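Local coordinates for protein (hdlp (histone deacetylase-like protein)) (Aquifex aeolicus, PDB 1C3P) that probably removes acetyl groups from lysine side chains as a zinc-dependent member of the histone deacetylase family, and is linked to acetoin breakdown, at residues E56-L69 with K135-V149. Sequence-based numbering, arbitrary orientation.
Sequences ELLLFHTEDYINTL and KSRANGFCYINNPAV. Unlike the reference sequence in segment 135-149: Asn146 (reference Asp).
The Phe60 ring packs against Ala148 at the start of helix 146-156. The methyl CB of Ala148 stands 3.5 Å from the centroid of the Phe60 ring, only 9° off the normal, a CH-pi contact. With CG anti to the backbone N (chi1 178°), Phe60 reaches in toward the helix, which Asn145 OD1 caps by accepting from Ala148 N while Asn145 ND2 donates to Ala133 O. Phe60 CD2 covers one face of His61, whose edge is turned to Asn145 N; His61 CE1 lies 3.6 Å from Ile144 CG2, and His61 ND1 is buried without a partner. Further along, the backbone of Ser136 and Arg137 covers one face of Tyr65, and Tyr65 OH donates in the carbonyl plane to a lone pair of Tyr143 O, at 2.6 Å.

The side nearer solvent is held mainly by polar bonds. Exposed Lys135, bent at its last two torsions, folds back so that NZ bonds Phe60 O at 2.6 Å. Ser136 OG donates to Thr62 OG1, which in turn donates to Asp64 OD2. Asn145 lies about 11 Å, side chain to side chain, from Asp168, a zinc-binding residue, though no zinc is bound in this model. The chemistry implies a buried side combining ring packing with the Tyr65-Tyr143 bond, and an exposed side relying on Lys135 and Ser136.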
ATOM      1  N   GLU A  56      17.996  -8.075  -6.752  1.00 16.80           N
ATOM      2  CA  GLU A  56      17.101  -7.512  -5.753  1.00 17.24           C
ATOM      3  C   GLU A  56      15.814  -8.335  -5.689  1.00 15.95           C
ATOM      4  O   GLU A  56      15.284  -8.597  -4.607  1.00 17.82           O
ATOM      5  CB  GLU A  56      16.825  -6.038  -6.074  1.00 16.15           C
ATOM      6  CG  GLU A  56      18.111  -5.193  -6.019  1.00 14.41           C
ATOM      7  CD  GLU A  56      17.905  -3.786  -6.509  1.00 20.17           C
ATOM      8  OE1 GLU A  56      17.012  -3.612  -7.371  1.00 17.12           O
ATOM      9  OE2 GLU A  56      18.645  -2.870  -6.061  1.00 18.23           O
ATOM     10  N   LEU A  57      15.312  -8.764  -6.845  1.00 17.53           N
ATOM     11  CA  LEU A  57      14.100  -9.578  -6.857  1.00 16.34           C
ATOM     12  C   LEU A  57      14.311 -10.906  -6.137  1.00 18.46           C
ATOM     13  O   LEU A  57      13.427 -11.386  -5.422  1.00 17.27           O
ATOM     14  CB  LEU A  57      13.634  -9.858  -8.287  1.00 13.86           C
ATOM     15  CG  LEU A  57      13.121  -8.622  -9.051  1.00 15.24           C
ATOM     16  CD1 LEU A  57      12.720  -9.020 -10.477  1.00 19.30           C
ATOM     17  CD2 LEU A  57      11.905  -8.030  -8.303  1.00 15.14           C
ATOM     18  N   LEU A  58      15.483 -11.502  -6.340  1.00 16.43           N
ATOM     19  CA  LEU A  58      15.788 -12.786  -5.728  1.00 15.18           C
ATOM     20  C   LEU A  58      16.107 -12.691  -4.240  1.00 21.19           C
ATOM     21  O   LEU A  58      16.394 -13.705  -3.600  1.00 20.40           O
ATOM     22  CB  LEU A  58      16.910 -13.483  -6.492  1.00 16.09           C
ATOM     23  CG  LEU A  58      16.558 -13.759  -7.961  1.00 21.72           C
ATOM     24  CD1 LEU A  58      17.758 -14.373  -8.671  1.00 31.92           C
ATOM     25  CD2 LEU A  58      15.340 -14.651  -8.061  1.00 34.38           C
ATOM     26  N   LEU A  59      16.071 -11.482  -3.687  1.00 13.50           N
ATOM     27  CA  LEU A  59      16.247 -11.338  -2.238  1.00 15.58           C
ATOM     28  C   LEU A  59      15.021 -12.012  -1.585  1.00 17.55           C
ATOM     29  O   LEU A  59      15.072 -12.454  -0.436  1.00 18.02           O
ATOM     30  CB  LEU A  59      16.280  -9.859  -1.822  1.00 18.98           C
ATOM     31  CG  LEU A  59      17.501  -9.019  -2.209  1.00 22.57           C
ATOM     32  CD1 LEU A  59      17.266  -7.553  -1.874  1.00 19.88           C
ATOM     33  CD2 LEU A  59      18.740  -9.559  -1.471  1.00 26.71           C
ATOM     34  N   PHE A  60      13.905 -12.065  -2.316  1.00 14.64           N
ATOM     35  CA  PHE A  60      12.700 -12.698  -1.796  1.00 18.17           C
ATOM     36  C   PHE A  60      12.091 -13.777  -2.698  1.00 16.45           C
ATOM     37  O   PHE A  60      11.835 -14.898  -2.255  1.00 19.18           O
ATOM     38  CB  PHE A  60      11.614 -11.659  -1.483  1.00 18.80           C
ATOM     39  CG  PHE A  60      10.316 -12.269  -0.992  1.00 15.94           C
ATOM     40  CD1 PHE A  60      10.283 -13.026   0.175  1.00 19.98           C
ATOM     41  CD2 PHE A  60       9.132 -12.096  -1.708  1.00 18.09           C
ATOM     42  CE1 PHE A  60       9.094 -13.607   0.628  1.00 18.72           C
ATOM     43  CE2 PHE A  60       7.933 -12.672  -1.266  1.00 19.19           C
ATOM     44  CZ  PHE A  60       7.921 -13.432  -0.088  1.00 18.43           C
ATOM     45  N   HIS A  61      11.837 -13.439  -3.956  1.00 18.26           N
ATOM     46  CA  HIS A  61      11.219 -14.397  -4.869  1.00 14.47           C
ATOM     47  C   HIS A  61      12.155 -15.454  -5.416  1.00 18.29           C
ATOM     48  O   HIS A  61      13.367 -15.246  -5.472  1.00 17.50           O
ATOM     49  CB  HIS A  61      10.551 -13.647  -6.025  1.00 17.15           C
ATOM     50  CG  HIS A  61       9.348 -12.875  -5.598  1.00 14.20           C
ATOM     51  ND1 HIS A  61       9.364 -11.511  -5.395  1.00 23.25           N
ATOM     52  CD2 HIS A  61       8.096 -13.287  -5.293  1.00 11.05           C
ATOM     53  CE1 HIS A  61       8.169 -11.117  -4.985  1.00 13.35           C
ATOM     54  NE2 HIS A  61       7.384 -12.175  -4.916  1.00 21.07           N
ATOM     55  N   THR A  62      11.587 -16.603  -5.793  1.00 15.39           N
ATOM     56  CA  THR A  62      12.398 -17.692  -6.352  1.00 19.02           C
ATOM     57  C   THR A  62      12.601 -17.493  -7.843  1.00 23.22           C
ATOM     58  O   THR A  62      11.772 -16.889  -8.529  1.00 17.47           O
ATOM     59  CB  THR A  62      11.758 -19.071  -6.105  1.00 19.61           C
ATOM     60  OG1 THR A  62      10.431 -19.108  -6.646  1.00 22.05           O
ATOM     61  CG2 THR A  62      11.706 -19.356  -4.624  1.00 28.99           C
ATOM     62  N   GLU A  63      13.720 -17.995  -8.346  1.00 18.94           N
ATOM     63  CA  GLU A  63      14.045 -17.837  -9.754  1.00 22.44           C
ATOM     64  C   GLU A  63      13.045 -18.372 -10.747  1.00 18.63           C
ATOM     65  O   GLU A  63      12.782 -17.723 -11.757  1.00 18.37           O
ATOM     66  CB  GLU A  63      15.403 -18.455 -10.074  1.00 28.31           C
ATOM     67  CG  GLU A  63      16.580 -17.559  -9.832  1.00 60.37           C
ATOM     68  CD  GLU A  63      17.807 -18.034 -10.587  1.00 65.08           C
ATOM     69  OE1 GLU A  63      17.740 -18.103 -11.836  1.00 66.44           O
ATOM     70  OE2 GLU A  63      18.830 -18.339  -9.936  1.00 71.72           O
ATOM     71  N   ASP A  64      12.509 -19.562 -10.486  1.00 19.77           N
ATOM     72  CA  ASP A  64      11.551 -20.169 -11.407  1.00 17.88           C
ATOM     73  C   ASP A  64      10.303 -19.283 -11.551  1.00 21.90           C
ATOM     74  O   ASP A  64       9.758 -19.138 -12.655  1.00 17.35           O
ATOM     75  CB  ASP A  64      11.121 -21.559 -10.929  1.00 20.43           C
ATOM     76  CG  ASP A  64      10.448 -21.529  -9.560  1.00 42.71           C
ATOM     77  OD1 ASP A  64       9.724 -22.493  -9.222  1.00 45.01           O
ATOM     78  OD2 ASP A  64      10.653 -20.553  -8.810  1.00 51.77           O
ATOM     79  N   TYR A  65       9.850 -18.711 -10.436  1.00 16.17           N
ATOM     80  CA  TYR A  65       8.675 -17.834 -10.444  1.00 15.62           C
ATOM     81  C   TYR A  65       8.978 -16.549 -11.221  1.00 15.27           C
ATOM     82  O   TYR A  65       8.209 -16.170 -12.098  1.00 15.96           O
ATOM     83  CB  TYR A  65       8.220 -17.500  -9.001  1.00 12.04           C
ATOM     84  CG  TYR A  65       7.088 -16.486  -8.946  1.00 12.23           C
ATOM     85  CD1 TYR A  65       5.893 -16.699  -9.646  1.00 14.73           C
ATOM     86  CD2 TYR A  65       7.223 -15.298  -8.216  1.00 13.67           C
ATOM     87  CE1 TYR A  65       4.860 -15.750  -9.628  1.00 18.23           C
ATOM     88  CE2 TYR A  65       6.196 -14.341  -8.193  1.00 18.16           C
ATOM     89  CZ  TYR A  65       5.025 -14.565  -8.901  1.00 16.88           C
ATOM     90  OH  TYR A  65       4.040 -13.595  -8.923  1.00 14.59           O
ATOM     91  N   ILE A  66      10.096 -15.897 -10.912  1.00 14.29           N
ATOM     92  CA  ILE A  66      10.471 -14.669 -11.603  1.00 18.86           C
ATOM     93  C   ILE A  66      10.636 -14.956 -13.082  1.00 25.20           C
ATOM     94  O   ILE A  66      10.131 -14.196 -13.899  1.00 14.60           O
ATOM     95  CB  ILE A  66      11.793 -14.071 -11.044  1.00 15.56           C
ATOM     96  CG1 ILE A  66      11.575 -13.628  -9.602  1.00 19.68           C
ATOM     97  CG2 ILE A  66      12.256 -12.885 -11.903  1.00 20.45           C
ATOM     98  CD1 ILE A  66      10.524 -12.508  -9.480  1.00 29.11           C
ATOM     99  N   ASN A  67      11.323 -16.049 -13.434  1.00 18.21           N
ATOM    100  CA  ASN A  67      11.519 -16.360 -14.852  1.00 20.03           C
ATOM    101  C   ASN A  67      10.196 -16.577 -15.564  1.00 15.87           C
ATOM    102  O   ASN A  67      10.055 -16.226 -16.743  1.00 18.64           O
ATOM    103  CB  ASN A  67      12.418 -17.586 -15.068  1.00 21.73           C
ATOM    104  CG  ASN A  67      13.878 -17.316 -14.725  1.00 21.69           C
ATOM    105  OD1 ASN A  67      14.317 -16.173 -14.675  1.00 23.97           O
ATOM    106  ND2 ASN A  67      14.634 -18.376 -14.504  1.00 23.23           N
ATOM    107  N   THR A  68       9.220 -17.127 -14.848  1.00 16.55           N
ATOM    108  CA  THR A  68       7.914 -17.364 -15.436  1.00 20.34           C
ATOM    109  C   THR A  68       7.205 -16.040 -15.719  1.00 16.66           C
ATOM    110  O   THR A  68       6.561 -15.886 -16.754  1.00 18.79           O
ATOM    111  CB  THR A  68       7.033 -18.237 -14.526  1.00 22.99           C
ATOM    112  OG1 THR A  68       7.649 -19.528 -14.374  1.00 21.75           O
ATOM    113  CG2 THR A  68       5.663 -18.424 -15.143  1.00 17.37           C
ATOM    114  N   LEU A  69       7.335 -15.078 -14.814  1.00 14.82           N
ATOM    115  CA  LEU A  69       6.706 -13.782 -15.041  1.00 15.20           C
ATOM    116  C   LEU A  69       7.315 -13.115 -16.278  1.00 15.11           C
ATOM    117  O   LEU A  69       6.609 -12.506 -17.089  1.00 13.30           O
ATOM    118  CB  LEU A  69       6.898 -12.857 -13.831  1.00 16.87           C
ATOM    119  CG  LEU A  69       6.223 -13.233 -12.509  1.00 14.76           C
ATOM    120  CD1 LEU A  69       6.658 -12.276 -11.407  1.00 16.81           C
ATOM    121  CD2 LEU A  69       4.723 -13.189 -12.682  1.00 17.26           C
ATOM    122  N   LYS A 135       6.193 -15.734  -2.169  1.00 16.37           N
ATOM    123  CA  LYS A 135       7.529 -15.997  -2.668  1.00 16.24           C
ATOM    124  C   LYS A 135       7.571 -16.570  -4.074  1.00 16.60           C
ATOM    125  O   LYS A 135       8.387 -16.156  -4.909  1.00 17.24           O
ATOM    126  CB  LYS A 135       8.261 -16.930  -1.682  1.00 21.29           C
ATOM    127  CG  LYS A 135       9.645 -17.386  -2.126  1.00 30.43           C
ATOM    128  CD  LYS A 135      10.359 -18.207  -1.029  1.00 30.26           C
ATOM    129  CE  LYS A 135      10.956 -17.346   0.091  1.00 35.01           C
ATOM    130  NZ  LYS A 135      12.211 -16.585  -0.283  1.00 20.61           N
ATOM    131  N   SER A 136       6.654 -17.486  -4.356  1.00 18.01           N
ATOM    132  CA  SER A 136       6.631 -18.145  -5.646  1.00 15.26           C
ATOM    133  C   SER A 136       5.252 -18.195  -6.265  1.00 15.40           C
ATOM    134  O   SER A 136       4.950 -19.127  -7.010  1.00 18.77           O
ATOM    135  CB  SER A 136       7.164 -19.577  -5.482  1.00 18.07           C
ATOM    136  OG  SER A 136       8.405 -19.577  -4.801  1.00 22.22           O
ATOM    137  N   ARG A 137       4.411 -17.193  -6.006  1.00 19.71           N
ATOM    138  CA  ARG A 137       3.060 -17.208  -6.562  1.00 17.29           C
ATOM    139  C   ARG A 137       2.365 -15.842  -6.555  1.00 16.14           C
ATOM    140  O   ARG A 137       2.501 -15.096  -5.596  1.00 16.88           O
ATOM    141  CB  ARG A 137       2.213 -18.210  -5.766  1.00 24.19           C
ATOM    142  CG  ARG A 137       0.719 -18.096  -5.964  1.00 32.56           C
ATOM    143  CD  ARG A 137      -0.005 -19.059  -5.032  1.00 47.98           C
ATOM    144  NE  ARG A 137       0.083 -20.439  -5.491  1.00 50.95           N
ATOM    145  CZ  ARG A 137      -0.792 -21.005  -6.315  1.00 50.38           C
ATOM    146  NH1 ARG A 137      -1.827 -20.310  -6.770  1.00 45.26           N
ATOM    147  NH2 ARG A 137      -0.631 -22.267  -6.691  1.00 55.31           N
ATOM    148  N   ALA A 138       1.606 -15.537  -7.611  1.00 18.07           N
ATOM    149  CA  ALA A 138       0.883 -14.266  -7.693  1.00 21.48           C
ATOM    150  C   ALA A 138      -0.363 -14.321  -6.803  1.00 21.04           C
ATOM    151  O   ALA A 138      -0.884 -15.401  -6.519  1.00 18.97           O
ATOM    152  CB  ALA A 138       0.479 -13.969  -9.171  1.00 16.55           C
ATOM    153  N   ASN A 139      -0.846 -13.167  -6.356  1.00 13.83           N
ATOM    154  CA  ASN A 139      -2.002 -13.153  -5.490  1.00 12.92           C
ATOM    155  C   ASN A 139      -2.527 -11.740  -5.272  1.00 20.92           C
ATOM    156  O   ASN A 139      -1.744 -10.802  -5.105  1.00 16.81           O
ATOM    157  CB  ASN A 139      -1.611 -13.795  -4.141  1.00 13.14           C
ATOM    158  CG  ASN A 139      -2.738 -13.784  -3.133  1.00 20.34           C
ATOM    159  OD1 ASN A 139      -3.803 -14.361  -3.364  1.00 19.76           O
ATOM    160  ND2 ASN A 139      -2.505 -13.135  -1.992  1.00 16.36           N
ATOM    161  N   GLY A 140      -3.850 -11.596  -5.288  1.00 19.30           N
ATOM    162  CA  GLY A 140      -4.467 -10.298  -5.048  1.00 21.34           C
ATOM    163  C   GLY A 140      -4.005  -9.163  -5.943  1.00 20.19           C
ATOM    164  O   GLY A 140      -3.798  -8.042  -5.465  1.00 18.77           O
ATOM    165  N   PHE A 141      -3.856  -9.444  -7.235  1.00 15.52           N
ATOM    166  CA  PHE A 141      -3.426  -8.448  -8.221  1.00 20.71           C
ATOM    167  C   PHE A 141      -1.935  -8.190  -8.121  1.00 14.45           C
ATOM    168  O   PHE A 141      -1.407  -7.398  -8.883  1.00 16.39           O
ATOM    169  CB  PHE A 141      -4.085  -7.078  -8.007  1.00 20.03           C
ATOM    170  CG  PHE A 141      -5.584  -7.095  -7.901  1.00 28.32           C
ATOM    171  CD1 PHE A 141      -6.252  -5.957  -7.420  1.00 24.25           C
ATOM    172  CD2 PHE A 141      -6.336  -8.196  -8.294  1.00 30.11           C
ATOM    173  CE1 PHE A 141      -7.628  -5.922  -7.337  1.00 25.94           C
ATOM    174  CE2 PHE A 141      -7.730  -8.163  -8.211  1.00 21.64           C
ATOM    175  CZ  PHE A 141      -8.373  -7.022  -7.733  1.00 24.44           C
ATOM    176  N   CYS A 142      -1.258  -8.823  -7.169  1.00 16.77           N
ATOM    177  CA  CYS A 142       0.176  -8.603  -7.013  1.00 17.71           C
ATOM    178  C   CYS A 142       1.028  -9.753  -7.555  1.00 18.09           C
ATOM    179  O   CYS A 142       0.713 -10.931  -7.324  1.00 16.60           O
ATOM    180  CB  CYS A 142       0.508  -8.397  -5.530  1.00 13.95           C
ATOM    181  SG  CYS A 142      -0.368  -7.017  -4.763  1.00 16.63           S
ATOM    182  N   TYR A 143       2.104  -9.400  -8.266  1.00 12.50           N
ATOM    183  CA  TYR A 143       3.022 -10.387  -8.828  1.00 15.32           C
ATOM    184  C   TYR A 143       4.370 -10.370  -8.116  1.00 17.35           C
ATOM    185  O   TYR A 143       5.029 -11.404  -8.009  1.00 16.67           O
ATOM    186  CB  TYR A 143       3.273 -10.154 -10.320  1.00 13.07           C
ATOM    187  CG  TYR A 143       2.011 -10.012 -11.144  1.00 15.80           C
ATOM    188  CD1 TYR A 143       1.360  -8.784 -11.246  1.00 15.48           C
ATOM    189  CD2 TYR A 143       1.473 -11.107 -11.824  1.00 14.60           C
ATOM    190  CE1 TYR A 143       0.194  -8.642 -12.021  1.00 11.99           C
ATOM    191  CE2 TYR A 143       0.314 -10.981 -12.594  1.00 10.74           C
ATOM    192  CZ  TYR A 143      -0.316  -9.742 -12.688  1.00 20.89           C
ATOM    193  OH  TYR A 143      -1.433  -9.590 -13.483  1.00 18.87           O
ATOM    194  N   ILE A 144       4.785  -9.198  -7.636  1.00 14.93           N
ATOM    195  CA  ILE A 144       6.052  -9.078  -6.925  1.00 14.17           C
ATOM    196  C   ILE A 144       5.753  -8.376  -5.604  1.00 17.22           C
ATOM    197  O   ILE A 144       5.064  -7.352  -5.586  1.00 14.72           O
ATOM    198  CB  ILE A 144       7.049  -8.256  -7.741  1.00 14.87           C
ATOM    199  CG1 ILE A 144       7.267  -8.934  -9.105  1.00 16.98           C
ATOM    200  CG2 ILE A 144       8.339  -8.049  -6.953  1.00 13.55           C
ATOM    201  CD1 ILE A 144       8.275  -8.238 -10.026  1.00 17.42           C
ATOM    202  N   ASN A 145       6.257  -8.925  -4.502  1.00 13.46           N
ATOM    203  CA  ASN A 145       6.003  -8.337  -3.185  1.00 16.09           C
ATOM    204  C   ASN A 145       7.137  -7.346  -2.849  1.00 15.04           C
ATOM    205  O   ASN A 145       8.153  -7.741  -2.275  1.00 15.72           O
ATOM    206  CB  ASN A 145       5.946  -9.462  -2.142  1.00 14.50           C
ATOM    207  CG  ASN A 145       5.331  -9.008  -0.833  1.00 15.64           C
ATOM    208  OD1 ASN A 145       5.755  -8.017  -0.250  1.00 14.97           O
ATOM    209  ND2 ASN A 145       4.314  -9.727  -0.377  1.00 16.74           N
ATOM    210  N   ASN A 146       6.986  -6.065  -3.192  1.00 12.34           N
ATOM    211  CA  ASN A 146       8.092  -5.134  -2.927  1.00 15.31           C
ATOM    212  C   ASN A 146       8.328  -4.952  -1.428  1.00 13.04           C
ATOM    213  O   ASN A 146       9.463  -4.770  -0.996  1.00 14.76           O
ATOM    214  CB  ASN A 146       7.895  -3.811  -3.683  1.00 15.81           C
ATOM    215  CG  ASN A 146       6.680  -3.053  -3.232  1.00 15.25           C
ATOM    216  OD1 ASN A 146       6.796  -2.111  -2.460  1.00 13.57           O
ATOM    217  ND2 ASN A 146       5.496  -3.476  -3.692  1.00 10.85           N
ATOM    218  N   PRO A 147       7.263  -4.977  -0.606  1.00 14.28           N
ATOM    219  CA  PRO A 147       7.593  -4.835   0.819  1.00 13.51           C
ATOM    220  C   PRO A 147       8.565  -5.955   1.294  1.00 18.86           C
ATOM    221  O   PRO A 147       9.504  -5.693   2.066  1.00 16.24           O
ATOM    222  CB  PRO A 147       6.231  -4.941   1.495  1.00 14.44           C
ATOM    223  CG  PRO A 147       5.315  -4.267   0.460  1.00 12.32           C
ATOM    224  CD  PRO A 147       5.798  -5.017  -0.795  1.00  7.62           C
ATOM    225  N   ALA A 148       8.354  -7.193   0.833  1.00 15.01           N
ATOM    226  CA  ALA A 148       9.225  -8.308   1.255  1.00 15.58           C
ATOM    227  C   ALA A 148      10.620  -8.179   0.653  1.00 14.94           C
ATOM    228  O   ALA A 148      11.613  -8.485   1.309  1.00 14.69           O
ATOM    229  CB  ALA A 148       8.606  -9.662   0.877  1.00 12.93           C
ATOM    230  N   VAL A 149      10.698  -7.725  -0.590  1.00 12.49           N
ATOM    231  CA  VAL A 149      11.988  -7.505  -1.232  1.00 15.31           C
ATOM    232  C   VAL A 149      12.701  -6.439  -0.414  1.00 20.14           C
ATOM    233  O   VAL A 149      13.882  -6.587  -0.071  1.00 17.32           O
ATOM    234  CB  VAL A 149      11.819  -7.012  -2.683  1.00 14.77           C
ATOM    235  CG1 VAL A 149      13.155  -6.500  -3.259  1.00 14.68           C
ATOM    236  CG2 VAL A 149      11.292  -8.144  -3.540  1.00 12.50           C
TER